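Local coordinates for protein alkaline phosphatase D (Bacillus subtilis, PDB 2YEQ) that hydrolyses phosphate esters, acting as a phosphodiesterase and alkaline phosphatase through an active site that holds iron and calcium ions, at residues G290-S295 / Y347-W352; A335-G340 / D424-E429; W26-P31 / S70-V75. All blocks are in the same frame, centred on the assembly; numbering follows the deposited sequence.

In the fold
Contacts 1 and 2 are neighbours, their centres about 13 Å apart, and they interlock: Tyr-347 CE1 lies 3.6 Å from Asn-338 CA, and Phe-339 CE2 lies 3.8 Å from Ser-348 N. Both belong to the phosphatase domain. Trp-337 of contact 2 packs on Val-381, which sits in sequence between the metal ligands Asp-380 and His-382, while Asp-350 of contact 1 bonds to Gln-285 of a sodium site. Contact 3 joins strands of the N-terminal domain on the opposite side of the chain's centre, its own centre about 40 Å from that of contact 1 and 46 Å from that of contact 2.

Contact 1: residues G290-S295 / Y347-W352; sequences GNKPPS and YSMDSW. With PE5 (3,6,9,12,15,18,21,24-octaoxahexacosan-1-ol), chain E.
Pro-294 meets the aromatic ring of Tyr-347 at its edge, with CD of the proline 4.0 Å from CD2 of the tyrosine and near the ring plane. A bound polyether, PE5, runs over one face of the same ring; its C1 comes within 3.4 Å of Tyr-347 CZ, displaced toward the rim. Met-349 folds back across the other strand instead of extending. A chi1 of -65° sets its CG beside the backbone N, where Met-349 CG and CB each lie 3.4 Å from Gly-290 O; the bend at chi2 turns the thioether end back toward Lys-292, Met-349 CE ending 3.7 Å from Lys-292 O. The Met-349 and Lys-292 side chains cross at about a right angle, Met-349 CG 4.0 Å from Lys-292 CB. The frame beneath is a minimal antiparallel sheet of two short strands, 291-292 and 347-348, in the phosphatase domain. Lys-292 and Tyr-347 form its hydrogen-bonded pair, each backbone N donating to the other's O, with their side chains on one face; Asn-291 and Ser-348 share the opposite face. One step on, Met-349 N donates to Gly-290 O at 2.9 Å, as the chain enters a type I turn from Ser-348 to Ser-351. Ser-348 OG pairs inside that turn with Ser-351 OG at 2.9 Å. Lys-292, bent at chi2 (-71°), carries its ammonium away to the carbonyls of Asn-287 and Asp-289.

Contact 2: residues A335-G340 / D424-E429; sequences AKWNFG and DQILKE. With EDO (1,2-ethanediol), chain T.
Two rings of the 335-340 loop, Trp-337 and Phe-339, receive the branches of Ile-426. Phe-339 points its CZ at the indole of Trp-337, 3.4 Å above that plane and over its centre; in return Trp-337 CZ2 lies at the edge of the phenyl, with Trp-337 O over the centre of one phenyl face. The indole also stacks with Phe-333 and meets Trp-385 edge-to-face. The isoleucine divides between the two rings. Ile-426 CD1 comes in at the phenyl edge, 3.9 Å from Phe-339 CD1. Ile-426 CG2 approaches the indole obliquely, 4.1 Å from Trp-337 CD1. Farther along, the amide of Asn-338 and the carboxylate of Glu-429 are turned 67° apart, with Asn-338 ND2 3.8 Å from Glu-429 CG. A water joins the polar groups: it accepts from Lys-336 NZ and Asn-338 ND2, each at 2.8 Å, and donates to Glu-429 OE2 at 2.6 Å. Ser-342 gives OE2 a second partner, and Asn-430 OD1 takes the lysine ammonium. Asn-338 OD1 accepts from Gly-340 N, closing an Asx turn that helps fix the amide. With an alanine in place of Glu-429, the water and Ser-342 would probably lose an acceptor, and the nearby lysine charge its opposite. Helix 423-429 packs on the loop, with Ile-426 also touching strand 384-390, Leu-427 touching Ile-433 of strand 433-437, and Lys-336 reaching Tyr-347 of strand 347-348.

Contact 3: residues W26-P31 / S70-V75; sequences WTRLAP and SLAHSV
Arg-28 reaches across to Ala-72 with its chain fully extended from CG (anti to the backbone N, chi1 177°) to NE, which donates to Ala-72 O at 2.9 Å, on a lone pair in the carbonyl plane. The guanidinium is held between two methyl groups, Ala-72 CB over one face, 3.6 Å from Arg-28 NE, and Ala-30 CB over the opposite one. A water accepts from Arg-28 NH2 and donates to both Ala-72 O and Leu-29 O, so that Ala-72 O is gripped twice. Beside this, Thr-27 and Val-75 make a hydrogen-bonded antiparallel pair, Val-75 N giving a bond of 2.7 Å to Thr-27 O. Their side chains run alongside each other, Thr-27 CG2 lying 3.9 Å from Val-75 CB. Leu-29 N extends the pairing to His-73 O at 3.0 Å, and Leu-29 CB lies 4.0 Å from His-73 CB.

What presents Ala-72 and His-73 is a tight turn: both adopt left-handed backbone conformations, and Leu-71 O accepts from Ser-74 N as well as from Ser-74 OG, the latter at 2.7 Å. Farther out, His-245 bonds to Arg-28 NH1, His-73 NE2 donates to the carbonyl of Gln-42, and Trp-26 forms a cation-pi pair with Arg-190. Thr-27, Leu-29 and Val-75 pack against strands 44-51 and 87-94 of a second sheet, strand 74-79 being an edge strand of its own sheet within this chain. This packing of strands against the second sheet is consistent with the beta-sandwich of an E-set, immunoglobulin-like domain.

Contact 1: residues G290-S295 / Y347-W352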
loop_
_atom_site.group_PDB
_atom_site.type_symbol
_atom_site.label_atom_id
_atom_site.label_comp_id
_atom_site.label_asym_id
_atom_site.label_seq_id
_atom_site.Cartn_x
_atom_site.Cartn_y
_atom_site.Cartn_z
ATOM N N GLY A 290 12.318 9.494 -14.193
ATOM C CA GLY A 290 11.387 9.589 -15.298
ATOM C C GLY A 290 11.422 8.310 -16.137
ATOM O O GLY A 290 11.833 7.243 -15.672
ATOM N N ASN A 291 10.970 8.432 -17.374
ATOM C CA ASN A 291 10.924 7.320 -18.308
ATOM C C ASN A 291 12.029 7.535 -19.334
ATOM O O ASN A 291 11.986 8.497 -20.078
ATOM C CB ASN A 291 9.548 7.264 -18.973
ATOM C CG ASN A 291 8.409 7.149 -17.949
ATOM O OD1 ASN A 291 7.451 7.910 -17.968
ATOM N ND2 ASN A 291 8.538 6.227 -17.053
ATOM N N LYS A 292 13.029 6.667 -19.326
ATOM C CA LYS A 292 14.253 6.900 -20.071
ATOM C C LYS A 292 14.733 5.612 -20.714
ATOM O O LYS A 292 14.339 4.511 -20.276
ATOM C CB LYS A 292 15.345 7.412 -19.111
ATOM C CG LYS A 292 14.994 8.703 -18.359
ATOM C CD LYS A 292 14.978 9.926 -19.287
ATOM C CE LYS A 292 14.554 11.220 -18.571
ATOM N NZ LYS A 292 15.358 11.480 -17.335
ATOM N N PRO A 293 15.623 5.726 -21.711
ATOM C CA PRO A 293 16.285 4.546 -22.243
ATOM C C PRO A 293 17.130 3.909 -21.182
ATOM O O PRO A 293 17.616 4.607 -20.312
ATOM C CB PRO A 293 17.171 5.100 -23.371
ATOM C CG PRO A 293 16.543 6.342 -23.788
ATOM C CD PRO A 293 15.825 6.905 -22.576
ATOM N N PRO A 294 17.287 2.590 -21.201
ATOM C CA PRO A 294 18.268 1.976 -20.334
ATOM C C PRO A 294 19.666 2.482 -20.687
ATOM O O PRO A 294 19.864 3.002 -21.785
ATOM C CB PRO A 294 18.161 0.487 -20.664
ATOM C CG PRO A 294 17.658 0.449 -22.049
ATOM C CD PRO A 294 16.849 1.681 -22.271
ATOM N N SER A 295 20.601 2.340 -19.753
ATOM C CA SER A 295 21.935 2.904 -19.894
ATOM C C SER A 295 22.862 2.101 -19.034
ATOM O O SER A 295 22.419 1.234 -18.261
ATOM C CB SER A 295 21.946 4.372 -19.449
ATOM O OG SER A 295 21.684 4.498 -18.058
ATOM N N TYR A 347 11.973 2.936 -20.316
ATOM C CA TYR A 347 11.602 2.273 -19.069
ATOM C C TYR A 347 11.402 3.284 -17.944
ATOM O O TYR A 347 11.987 4.377 -17.964
ATOM C CB TYR A 347 12.686 1.306 -18.656
ATOM C CG TYR A 347 12.764 0.102 -19.573
ATOM C CD1 TYR A 347 11.709 -0.803 -19.644
ATOM C CD2 TYR A 347 13.875 -0.120 -20.376
ATOM C CE1 TYR A 347 11.760 -1.894 -20.484
ATOM C CE2 TYR A 347 13.947 -1.216 -21.220
ATOM C CZ TYR A 347 12.883 -2.098 -21.270
ATOM O OH TYR A 347 12.933 -3.181 -22.099
ATOM N N SER A 348 10.602 2.892 -16.950
ATOM C CA SER A 348 10.417 3.701 -15.744
ATOM C C SER A 348 11.603 3.540 -14.833
ATOM O O SER A 348 11.883 2.452 -14.343
ATOM C CB SER A 348 9.142 3.307 -14.998
ATOM O OG SER A 348 9.130 3.875 -13.697
ATOM N N MET A 349 12.317 4.633 -14.582
ATOM C CA MET A 349 13.537 4.560 -13.771
ATOM C C MET A 349 13.231 4.366 -12.293
ATOM O O MET A 349 14.090 3.943 -11.518
ATOM C CB MET A 349 14.397 5.830 -14.017
ATOM C CG MET A 349 14.906 5.922 -15.455
ATOM S SD MET A 349 16.114 4.594 -15.759
ATOM C CE MET A 349 15.242 3.472 -16.866
ATOM N N ASP A 350 11.985 4.605 -11.908
ATOM C CA ASP A 350 11.549 4.463 -10.502
ATOM C C ASP A 350 10.957 3.085 -10.167
ATOM O O ASP A 350 10.747 2.753 -8.988
ATOM C CB ASP A 350 10.531 5.555 -10.182
ATOM C CG ASP A 350 10.246 5.676 -8.696
ATOM O OD1 ASP A 350 11.194 5.844 -7.878
ATOM O OD2 ASP A 350 9.038 5.609 -8.348
ATOM N N SER A 351 10.734 2.284 -11.208
ATOM C CA SER A 351 10.207 0.915 -11.099
ATOM C C SER A 351 11.329 -0.119 -11.141
ATOM O O SER A 351 12.501 0.245 -11.206
ATOM C CB SER A 351 9.221 0.650 -12.248
ATOM O OG SER A 351 8.162 1.595 -12.219
ATOM N N TRP A 352 10.984 -1.413 -11.085
ATOM C CA TRP A 352 12.004 -2.457 -11.104
ATOM C C TRP A 352 12.810 -2.466 -12.433
ATOM O O TRP A 352 13.992 -2.822 -12.413
ATOM C CB TRP A 352 11.430 -3.848 -10.842
ATOM C CG TRP A 352 11.028 -4.130 -9.431
ATOM C CD1 TRP A 352 9.892 -3.689 -8.806
ATOM C CD2 TRP A 352 11.726 -4.901 -8.479
ATOM N NE1 TRP A 352 9.846 -4.150 -7.538
ATOM C CE2 TRP A 352 10.969 -4.888 -7.301
ATOM C CE3 TRP A 352 12.939 -5.603 -8.493
ATOM C CZ2 TRP A 352 11.351 -5.572 -6.172
ATOM C CZ3 TRP A 352 13.313 -6.264 -7.393
ATOM C CH2 TRP A 352 12.530 -6.254 -6.231
HETATM C C48 PE5 E . 14.727 -7.047 -19.471
HETATM C C50 PE5 E . 15.502 -5.983 -18.690
HETATM O O1 PE5 E . 14.629 -4.936 -18.223
HETATM C C1 PE5 E . 14.750 -3.654 -18.864
HETATM C C2 PE5 E . 15.599 -2.668 -18.054
HETATM O O2 PE5 E . 16.962 -2.519 -18.521
#

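Contact 2: residues A335-G340 / D424-E429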
loop_
_atom_site.group_PDB
_atom_site.type_symbol
_atom_site.label_atom_id
_atom_site.label_comp_id
_atom_site.label_asym_id
_atom_site.label_seq_id
_atom_site.Cartn_x
_atom_site.Cartn_y
_atom_site.Cartn_z
ATOM N N ALA A 335 7.199 -6.316 -13.414
ATOM C CA ALA A 335 7.384 -6.917 -14.731
ATOM C C ALA A 335 8.067 -5.948 -15.681
ATOM O O ALA A 335 8.128 -4.742 -15.415
ATOM C CB ALA A 335 6.048 -7.397 -15.314
ATOM N N LYS A 336 8.580 -6.487 -16.794
ATOM C CA LYS A 336 9.053 -5.672 -17.909
ATOM C C LYS A 336 7.928 -4.778 -18.394
ATOM O O LYS A 336 6.790 -5.227 -18.578
ATOM C CB LYS A 336 9.572 -6.571 -19.054
ATOM C CG LYS A 336 9.972 -5.853 -20.332
ATOM C CD LYS A 336 10.382 -6.867 -21.448
ATOM C CE LYS A 336 10.359 -6.261 -22.856
ATOM N NZ LYS A 336 9.006 -5.995 -23.426
ATOM N N TRP A 337 8.250 -3.513 -18.661
ATOM C CA TRP A 337 7.237 -2.522 -18.958
ATOM C C TRP A 337 7.790 -1.481 -19.904
ATOM O O TRP A 337 8.025 -0.306 -19.536
ATOM C CB TRP A 337 6.773 -1.916 -17.622
ATOM C CG TRP A 337 5.482 -1.155 -17.603
ATOM C CD1 TRP A 337 4.400 -1.348 -18.377
ATOM C CD2 TRP A 337 5.133 -0.111 -16.677
ATOM N NE1 TRP A 337 3.396 -0.479 -18.019
ATOM C CE2 TRP A 337 3.827 0.289 -16.972
ATOM C CE3 TRP A 337 5.817 0.525 -15.634
ATOM C CZ2 TRP A 337 3.183 1.304 -16.280
ATOM C CZ3 TRP A 337 5.180 1.536 -14.947
ATOM C CH2 TRP A 337 3.874 1.909 -15.261
ATOM N N ASN A 338 7.987 -1.911 -21.148
ATOM C CA ASN A 338 8.635 -1.091 -22.175
ATOM C C ASN A 338 7.674 -0.140 -22.832
ATOM O O ASN A 338 6.726 -0.576 -23.480
ATOM C CB ASN A 338 9.282 -2.002 -23.230
ATOM C CG ASN A 338 10.128 -1.244 -24.251
ATOM O OD1 ASN A 338 10.307 0.003 -24.192
ATOM N ND2 ASN A 338 10.671 -1.999 -25.194
ATOM N N PHE A 339 7.940 1.162 -22.710
ATOM C CA PHE A 339 7.108 2.194 -23.329
ATOM C C PHE A 339 7.561 2.569 -24.735
ATOM O O PHE A 339 6.876 3.331 -25.405
ATOM C CB PHE A 339 7.130 3.471 -22.480
ATOM C CG PHE A 339 6.723 3.258 -21.056
ATOM C CD1 PHE A 339 5.445 2.799 -20.750
ATOM C CD2 PHE A 339 7.592 3.535 -20.020
ATOM C CE1 PHE A 339 5.057 2.594 -19.423
ATOM C CE2 PHE A 339 7.204 3.348 -18.692
ATOM C CZ PHE A 339 5.942 2.864 -18.397
ATOM N N GLY A 340 8.728 2.078 -25.157
ATOM C CA GLY A 340 9.258 2.409 -26.481
ATOM C C GLY A 340 9.089 1.223 -27.414
ATOM O O GLY A 340 8.024 0.611 -27.449
ATOM N N ASP A 424 -2.807 0.069 -26.269
ATOM C CA ASP A 424 -2.564 -0.936 -27.326
ATOM C C ASP A 424 -1.083 -1.082 -27.625
ATOM O O ASP A 424 -0.590 -2.205 -27.723
ATOM C CB ASP A 424 -3.335 -0.588 -28.600
ATOM C CG ASP A 424 -4.839 -0.775 -28.440
ATOM O OD1 ASP A 424 -5.275 -1.613 -27.608
ATOM O OD2 ASP A 424 -5.587 -0.064 -29.138
ATOM N N GLN A 425 -0.365 0.041 -27.702
ATOM C CA GLN A 425 1.089 0.019 -27.936
ATOM C C GLN A 425 1.837 -0.754 -26.867
ATOM O O GLN A 425 2.670 -1.625 -27.159
ATOM C CB GLN A 425 1.627 1.455 -28.012
ATOM C CG GLN A 425 3.149 1.571 -28.147
ATOM C CD GLN A 425 3.656 2.906 -27.643
ATOM O OE1 GLN A 425 4.526 2.963 -26.770
ATOM N NE2 GLN A 425 3.099 3.994 -28.180
ATOM N N ILE A 426 1.552 -0.442 -25.608
ATOM C CA ILE A 426 2.280 -1.064 -24.520
ATOM C C ILE A 426 2.007 -2.558 -24.487
ATOM O O ILE A 426 2.912 -3.381 -24.254
ATOM C CB ILE A 426 1.919 -0.397 -23.146
ATOM C CG1 ILE A 426 2.458 1.045 -23.091
ATOM C CG2 ILE A 426 2.479 -1.218 -21.987
ATOM C CD1 ILE A 426 1.846 1.871 -21.952
ATOM N N LEU A 427 0.749 -2.931 -24.700
ATOM C CA LEU A 427 0.386 -4.362 -24.678
ATOM C C LEU A 427 1.063 -5.116 -25.828
ATOM O O LEU A 427 1.567 -6.217 -25.638
ATOM C CB LEU A 427 -1.138 -4.537 -24.751
ATOM C CG LEU A 427 -1.969 -4.068 -23.548
ATOM C CD1 LEU A 427 -3.451 -4.293 -23.800
ATOM C CD2 LEU A 427 -1.558 -4.763 -22.301
ATOM N N LYS A 428 1.078 -4.503 -27.005
ATOM C CA LYS A 428 1.771 -5.055 -28.173
ATOM C C LYS A 428 3.238 -5.314 -27.850
ATOM O O LYS A 428 3.766 -6.386 -28.130
ATOM C CB LYS A 428 1.671 -4.085 -29.359
ATOM C CG LYS A 428 1.415 -4.725 -30.714
ATOM C CD LYS A 428 1.345 -3.633 -31.818
ATOM C CE LYS A 428 0.337 -3.958 -32.922
ATOM N NZ LYS A 428 0.804 -3.519 -34.283
ATOM N N GLU A 429 3.890 -4.335 -27.226
ATOM C CA GLU A 429 5.327 -4.387 -27.006
ATOM C C GLU A 429 5.677 -5.296 -25.841
ATOM O O GLU A 429 6.819 -5.757 -25.711
ATOM C CB GLU A 429 5.856 -2.958 -26.789
ATOM C CG GLU A 429 7.354 -2.835 -26.766
ATOM C CD GLU A 429 8.025 -3.376 -28.026
ATOM O OE1 GLU A 429 7.572 -3.012 -29.130
ATOM O OE2 GLU A 429 9.000 -4.155 -27.878
HETATM C C1 EDO T . 9.099 -7.649 -27.054
HETATM O O1 EDO T . 8.092 -7.408 -28.047
HETATM C C2 EDO T . 8.983 -9.045 -26.449
HETATM O O2 EDO T . 9.914 -9.185 -25.366
HETATM O O HOH W 1 10.232 -4.770 -25.638
#

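Contact 3: residues W26-P31 / S70-V75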
loop_
_atom_site.group_PDB
_atom_site.type_symbol
_atom_site.label_atom_id
_atom_site.label_comp_id
_atom_site.label_asym_id
_atom_site.label_seq_id
_atom_site.Cartn_x
_atom_site.Cartn_y
_atom_site.Cartn_z
ATOM N N TRP A 26 -5.029 -0.279 17.422
ATOM C CA TRP A 26 -4.602 1.093 17.286
ATOM C C TRP A 26 -5.761 2.054 17.505
ATOM O O TRP A 26 -6.893 1.807 17.077
ATOM C CB TRP A 26 -4.019 1.333 15.880
ATOM C CG TRP A 26 -3.642 2.763 15.612
ATOM C CD1 TRP A 26 -2.417 3.337 15.806
ATOM C CD2 TRP A 26 -4.497 3.807 15.113
ATOM N NE1 TRP A 26 -2.462 4.669 15.473
ATOM C CE2 TRP A 26 -3.721 4.986 15.050
ATOM C CE3 TRP A 26 -5.847 3.866 14.726
ATOM C CZ2 TRP A 26 -4.234 6.194 14.605
ATOM C CZ3 TRP A 26 -6.363 5.092 14.312
ATOM C CH2 TRP A 26 -5.548 6.236 14.246
ATOM N N THR A 27 -5.457 3.164 18.166
ATOM C CA THR A 27 -6.266 4.352 18.031
ATOM C C THR A 27 -5.388 5.565 18.339
ATOM O O THR A 27 -4.184 5.420 18.575
ATOM C CB THR A 27 -7.523 4.299 18.918
ATOM O OG1 THR A 27 -8.422 5.327 18.489
ATOM C CG2 THR A 27 -7.174 4.426 20.420
ATOM N N ARG A 28 -5.998 6.737 18.308
ATOM C CA ARG A 28 -5.328 7.981 18.624
ATOM C C ARG A 28 -6.369 8.915 19.237
ATOM O O ARG A 28 -7.509 9.049 18.713
ATOM C CB ARG A 28 -4.726 8.631 17.374
ATOM C CG ARG A 28 -4.055 10.018 17.676
ATOM C CD ARG A 28 -3.303 10.629 16.518
ATOM N NE ARG A 28 -2.983 11.997 16.906
ATOM C CZ ARG A 28 -2.898 13.051 16.115
ATOM N NH1 ARG A 28 -3.019 12.957 14.802
ATOM N NH2 ARG A 28 -2.649 14.242 16.673
ATOM N N LEU A 29 -5.977 9.582 20.318
ATOM C CA LEU A 29 -6.800 10.646 20.920
ATOM C C LEU A 29 -6.507 11.972 20.237
ATOM O O LEU A 29 -5.412 12.521 20.393
ATOM C CB LEU A 29 -6.529 10.769 22.416
ATOM C CG LEU A 29 -6.553 9.460 23.193
ATOM C CD1 LEU A 29 -6.305 9.707 24.705
ATOM C CD2 LEU A 29 -7.893 8.752 22.951
ATOM N N ALA A 30 -7.489 12.472 19.478
ATOM C CA ALA A 30 -7.349 13.673 18.671
ATOM C C ALA A 30 -8.679 14.447 18.545
ATOM O O ALA A 30 -9.223 14.574 17.445
ATOM C CB ALA A 30 -6.812 13.289 17.268
ATOM N N PRO A 31 -9.208 14.961 19.661
ATOM C CA PRO A 31 -10.460 15.757 19.623
ATOM C C PRO A 31 -10.492 16.950 18.653
ATOM O O PRO A 31 -11.567 17.288 18.196
ATOM C CB PRO A 31 -10.651 16.205 21.081
ATOM C CG PRO A 31 -9.294 15.986 21.753
ATOM C CD PRO A 31 -8.671 14.834 21.026
ATOM N N SER A 70 4.333 12.644 23.272
ATOM C CA SER A 70 5.478 12.454 22.375
ATOM C C SER A 70 5.146 11.557 21.178
ATOM O O SER A 70 5.822 11.635 20.140
ATOM C CB SER A 70 6.677 11.905 23.125
ATOM O OG SER A 70 6.406 10.608 23.598
ATOM N N LEU A 71 4.076 10.764 21.303
ATOM C CA LEU A 71 3.551 9.982 20.175
ATOM C C LEU A 71 2.140 10.421 19.721
ATOM O O LEU A 71 1.342 9.600 19.238
ATOM C CB LEU A 71 3.564 8.506 20.555
ATOM C CG LEU A 71 4.960 7.892 20.831
ATOM C CD1 LEU A 71 4.805 6.491 21.375
ATOM C CD2 LEU A 71 5.815 7.842 19.608
ATOM N N ALA A 72 1.855 11.719 19.863
ATOM C CA ALA A 72 0.589 12.334 19.451
ATOM C C ALA A 72 -0.645 11.653 20.083
ATOM O O ALA A 72 -1.737 11.639 19.502
ATOM C CB ALA A 72 0.472 12.378 17.923
ATOM N N HIS A 73 -0.457 11.121 21.282
ATOM C CA HIS A 73 -1.486 10.389 22.033
ATOM C C HIS A 73 -2.066 9.223 21.211
ATOM O O HIS A 73 -3.252 8.853 21.344
ATOM C CB HIS A 73 -2.598 11.338 22.524
ATOM C CG HIS A 73 -2.158 12.259 23.617
ATOM N ND1 HIS A 73 -1.666 13.521 23.370
ATOM C CD2 HIS A 73 -2.143 12.102 24.959
ATOM C CE1 HIS A 73 -1.381 14.110 24.517
ATOM N NE2 HIS A 73 -1.649 13.267 25.497
ATOM N N SER A 74 -1.216 8.629 20.376
ATOM C CA SER A 74 -1.568 7.395 19.712
ATOM C C SER A 74 -1.508 6.253 20.722
ATOM O O SER A 74 -0.892 6.337 21.805
ATOM C CB SER A 74 -0.637 7.127 18.536
ATOM O OG SER A 74 0.697 6.970 18.979
ATOM N N VAL A 75 -2.192 5.173 20.380
ATOM C CA VAL A 75 -2.212 3.992 21.209
ATOM C C VAL A 75 -1.891 2.779 20.332
ATOM O O VAL A 75 -2.530 2.572 19.298
ATOM C CB VAL A 75 -3.602 3.813 21.883
ATOM C CG1 VAL A 75 -3.649 2.514 22.652
ATOM C CG2 VAL A 75 -3.923 5.022 22.794
HETATM O O HOH W 2 -3.450 14.279 19.437
#